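Trehalose monomycolate exporter MmpL3 (Mycobacterium tuberculosis, PDB 7NVH) exports trehalose monomycolate, a mycolic acid carrier for the mycobacterial cell envelope, and belongs to the RND-type family of membrane transporters. Local coordinates at residues Y44-S50 against A546-S551. Sequence-based numbering, arbitrary orientation.
With AV0 (Lauryl Maltose Neopentyl Glycol), chain B.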
loop_
_atom_site.group_PDB
_atom_site.type_symbol
_atom_site.label_atom_id
_atom_site.label_comp_id
_atom_site.label_asym_id
_atom_site.label_seq_id
_atom_site.Cartn_x
_atom_site.Cartn_y
_atom_site.Cartn_z
ATOM N N TYR A 44 8.391 10.557 -1.741
ATOM C CA TYR A 44 8.572 11.877 -2.321
ATOM C C TYR A 44 9.097 11.756 -3.744
ATOM O O TYR A 44 9.892 10.862 -4.050
ATOM C CB TYR A 44 9.534 12.711 -1.474
ATOM C CG TYR A 44 9.046 12.941 -0.063
ATOM C CD1 TYR A 44 7.699 13.123 0.202
ATOM C CD2 TYR A 44 9.932 12.962 1.003
ATOM C CE1 TYR A 44 7.246 13.327 1.488
ATOM C CE2 TYR A 44 9.488 13.166 2.292
ATOM C CZ TYR A 44 8.144 13.347 2.528
ATOM O OH TYR A 44 7.695 13.552 3.811
ATOM N N ASP A 45 8.644 12.660 -4.610
ATOM C CA ASP A 45 9.119 12.722 -5.985
ATOM C C ASP A 45 10.595 13.094 -5.991
ATOM O O ASP A 45 10.946 14.256 -5.769
ATOM C CB ASP A 45 8.296 13.738 -6.781
ATOM C CG ASP A 45 8.651 13.770 -8.258
ATOM O OD1 ASP A 45 9.668 13.169 -8.663
ATOM O OD2 ASP A 45 7.905 14.414 -9.024
ATOM N N ASP A 46 11.463 12.125 -6.272
ATOM C CA ASP A 46 12.902 12.329 -6.166
ATOM C C ASP A 46 13.458 13.264 -7.232
ATOM O O ASP A 46 14.622 13.664 -7.132
ATOM C CB ASP A 46 13.626 10.983 -6.228
ATOM C CG ASP A 46 13.366 10.130 -5.003
ATOM O OD1 ASP A 46 14.015 10.366 -3.962
ATOM O OD2 ASP A 46 12.509 9.224 -5.079
ATOM N N GLY A 47 12.670 13.616 -8.245
ATOM C CA GLY A 47 13.072 14.600 -9.226
ATOM C C GLY A 47 12.493 15.980 -9.020
ATOM O O GLY A 47 12.715 16.859 -9.865
ATOM N N SER A 48 11.762 16.215 -7.935
ATOM C CA SER A 48 11.122 17.496 -7.700
ATOM C C SER A 48 12.142 18.531 -7.239
ATOM O O SER A 48 13.308 18.229 -6.979
ATOM C CB SER A 48 10.008 17.354 -6.668
ATOM O OG SER A 48 10.440 16.595 -5.555
ATOM N N GLN A 49 11.684 19.778 -7.142
ATOM C CA GLN A 49 12.534 20.865 -6.679
ATOM C C GLN A 49 12.653 20.920 -5.165
ATOM O O GLN A 49 13.497 21.664 -4.655
ATOM C CB GLN A 49 12.006 22.202 -7.198
ATOM C CG GLN A 49 12.416 22.516 -8.621
ATOM C CD GLN A 49 12.608 23.996 -8.854
ATOM O OE1 GLN A 49 12.162 24.823 -8.059
ATOM N NE2 GLN A 49 13.279 24.342 -9.945
ATOM N N SER A 50 11.833 20.164 -4.437
ATOM C CA SER A 50 11.918 20.130 -2.983
ATOM C C SER A 50 12.872 19.051 -2.491
ATOM O O SER A 50 13.569 19.252 -1.491
ATOM C CB SER A 50 10.531 19.916 -2.380
ATOM O OG SER A 50 10.011 18.654 -2.750
ATOM N N ALA A 546 6.633 21.485 1.621
ATOM C CA ALA A 546 6.770 21.465 0.171
ATOM C C ALA A 546 7.036 20.065 -0.357
ATOM O O ALA A 546 6.636 19.746 -1.481
ATOM C CB ALA A 546 7.889 22.409 -0.267
ATOM N N LEU A 547 7.712 19.227 0.430
ATOM C CA LEU A 547 8.022 17.865 0.017
ATOM C C LEU A 547 6.779 17.029 -0.242
ATOM O O LEU A 547 6.820 16.141 -1.098
ATOM C CB LEU A 547 8.880 17.180 1.079
ATOM C CG LEU A 547 10.388 17.403 0.991
ATOM C CD1 LEU A 547 11.055 17.050 2.306
ATOM C CD2 LEU A 547 10.977 16.592 -0.138
ATOM N N GLU A 548 5.686 17.289 0.469
ATOM C CA GLU A 548 4.438 16.563 0.279
ATOM C C GLU A 548 3.600 17.128 -0.855
ATOM O O GLU A 548 3.003 16.364 -1.619
ATOM C CB GLU A 548 3.624 16.579 1.573
ATOM C CG GLU A 548 4.109 15.579 2.598
ATOM C CD GLU A 548 4.183 16.165 3.989
ATOM O OE1 GLU A 548 3.388 17.078 4.294
ATOM O OE2 GLU A 548 5.045 15.718 4.774
ATOM N N LEU A 549 3.550 18.455 -0.988
ATOM C CA LEU A 549 2.840 19.058 -2.107
ATOM C C LEU A 549 3.488 18.687 -3.432
ATOM O O LEU A 549 2.793 18.456 -4.428
ATOM C CB LEU A 549 2.787 20.574 -1.940
ATOM C CG LEU A 549 2.139 21.068 -0.649
ATOM C CD1 LEU A 549 2.477 22.525 -0.411
ATOM C CD2 LEU A 549 0.637 20.864 -0.695
ATOM N N ASP A 550 4.820 18.625 -3.468
ATOM C CA ASP A 550 5.499 18.240 -4.699
ATOM C C ASP A 550 5.194 16.796 -5.071
ATOM O O ASP A 550 4.990 16.487 -6.248
ATOM C CB ASP A 550 7.003 18.456 -4.561
ATOM C CG ASP A 550 7.432 19.837 -5.009
ATOM O OD1 ASP A 550 6.550 20.652 -5.347
ATOM O OD2 ASP A 550 8.649 20.109 -5.022
ATOM N N SER A 551 5.150 15.897 -4.086
ATOM C CA SER A 551 4.782 14.515 -4.373
ATOM C C SER A 551 3.340 14.418 -4.850
ATOM O O SER A 551 3.037 13.671 -5.788
ATOM C CB SER A 551 4.993 13.642 -3.138
ATOM O OG SER A 551 4.003 13.900 -2.161
HETATM C C1 AV0 B . 11.230 11.146 6.385
HETATM O O1 AV0 B . 9.979 10.941 6.948
HETATM C C2 AV0 B . 11.383 10.315 5.126
HETATM O O2 AV0 B . 11.250 8.934 5.466
HETATM C C3 AV0 B . 12.721 10.535 4.489
HETATM O O3 AV0 B . 12.705 9.871 3.194
HETATM C C4 AV0 B . 13.071 11.971 4.299
HETATM O O4 AV0 B . 14.524 12.090 4.085
HETATM C C5 AV0 B . 12.726 12.864 5.493
HETATM O O5 AV0 B . 11.388 12.587 6.072
HETATM C C6 AV0 B . 12.764 14.291 5.055
HETATM O O6 AV0 B . 11.562 14.918 5.423
HETATM C CAA AV0 B . 5.503 0.707 7.336
HETATM C CAB AV0 B . 11.474 17.084 17.962
HETATM O OAI AV0 B . 12.770 10.715 0.567
HETATM O OAJ AV0 B . 4.557 20.962 13.509
HETATM O OAL AV0 B . 2.407 15.561 7.832
HETATM O OAN AV0 B . 6.555 18.020 11.053
HETATM O OAP AV0 B . 7.964 15.608 11.356
HETATM O OAQ AV0 B . 15.252 14.785 0.237
HETATM O OAR AV0 B . 1.912 21.143 11.406
HETATM O OAS AV0 B . 16.964 11.602 0.625
HETATM O OAT AV0 B . 0.087 19.215 10.278
HETATM O OAU AV0 B . 15.986 14.215 2.983
HETATM O OAV AV0 B . 1.337 16.858 9.458
HETATM C CAW AV0 B . 6.345 1.896 7.763
HETATM C CAX AV0 B . 10.418 15.939 17.847
HETATM C CAY AV0 B . 6.938 2.566 6.535
HETATM C CAZ AV0 B . 10.055 15.713 16.353
HETATM C CBA AV0 B . 7.493 3.937 6.925
HETATM C CBB AV0 B . 8.959 14.627 16.262
HETATM C CBC AV0 B . 6.401 4.738 7.659
HETATM C CBD AV0 B . 8.456 14.491 14.790
HETATM C CBE AV0 B . 6.817 6.242 7.732
HETATM C CBF AV0 B . 7.745 13.131 14.630
HETATM C CBG AV0 B . 8.238 6.374 8.431
HETATM C CBH AV0 B . 7.324 12.926 13.126
HETATM C CBI AV0 B . 8.946 7.682 7.915
HETATM C CBJ AV0 B . 7.659 11.467 12.699
HETATM C CBK AV0 B . 8.759 8.855 8.977
HETATM C CBL AV0 B . 7.340 11.273 11.175
HETATM C CBM AV0 B . 13.888 11.356 -0.004
HETATM C CBN AV0 B . 3.582 19.948 13.569
HETATM C CBP AV0 B . 3.759 15.923 7.664
HETATM C CBQ AV0 B . 7.867 10.009 8.358
HETATM C CBR AV0 B . 8.678 11.369 10.366
HETATM C CBS AV0 B . 9.750 11.793 8.085
HETATM C CBT AV0 B . 7.320 12.564 8.511
HETATM O OBV AV0 B . 7.661 13.755 9.248
HETATM O OBX AV0 B . 5.613 14.693 8.595
HETATM O OBY AV0 B . 13.721 12.746 1.976
HETATM O OBZ AV0 B . 3.589 17.924 12.232
HETATM O OCB AV0 B . 3.956 17.787 9.936
HETATM C CCC AV0 B . 13.990 12.755 0.521
HETATM C CCD AV0 B . 3.357 19.372 12.184
HETATM C CCF AV0 B . 4.523 15.627 8.932
HETATM C CCH AV0 B . 6.003 16.723 10.633
HETATM C CCJ AV0 B . 6.579 14.509 9.694
HETATM C CCL AV0 B . 7.105 15.849 10.223
HETATM C CCM AV0 B . 8.398 11.418 8.835
HETATM C CCN AV0 B . 15.358 13.347 0.171
HETATM C CCO AV0 B . 1.945 19.736 11.721
HETATM C CCQ AV0 B . 5.043 16.943 9.514
HETATM C CCR AV0 B . 14.826 12.120 2.719
HETATM C CCS AV0 B . 3.209 17.257 10.967
HETATM C CCT AV0 B . 16.478 12.926 1.048
HETATM C CCU AV0 B . 1.516 18.973 10.515
HETATM C CCV AV0 B . 16.128 12.875 2.491
HETATM C CCW AV0 B . 1.737 17.536 10.673
#
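Tyr44 lies flat over Leu547: Leu547 CB is 4.0 Å from the ring centroid and only 5° off its normal, which identifies a CH-pi contact over one face. The two side chains cross at about a right angle, and Leu547 CD2 also approaches Tyr44 CD2 at 3.9 Å. With chi1 at -61°, the tyrosine CG stands anti to its carbonyl carbon, a torsion that brings the ring over Leu547 CB, while Ser551 CB meets its edge. A second tight point is polar. Asp550 OD2 accepts from Ser50 OG at 3.0 Å, on the anti side and 32° out of the carboxylate plane. A weak bond from Ser50 N reaches the same Asp550 OD2 at 3.2 Å. This oxygen also forms a salt bridge to Arg529, so the buried carboxylate is probably held as an anion.

The residues come from the two MMPL family halves of the chain: an Asx turn, in which Asp45 OD1 accepts from Gly47 N at 3.1 Å, and a type I turn from Asp45 to Ser48 lead into helix 49-61, whose start rests on helix 544-556 of the second half. Packing slackens at the turn, where Asp46 and Gly47 are exposed and make no contact with 546-551. The other margin is bounded by detergent: Tyr44, Leu547 and Glu548 line the lauryl maltose neopentyl glycol pocket. There the Glu548 chain bends at chi2, leaving OE2 3.6 Å from Tyr44 OH, while Leu547 CD1 sits 3.8 Å from detergent O6.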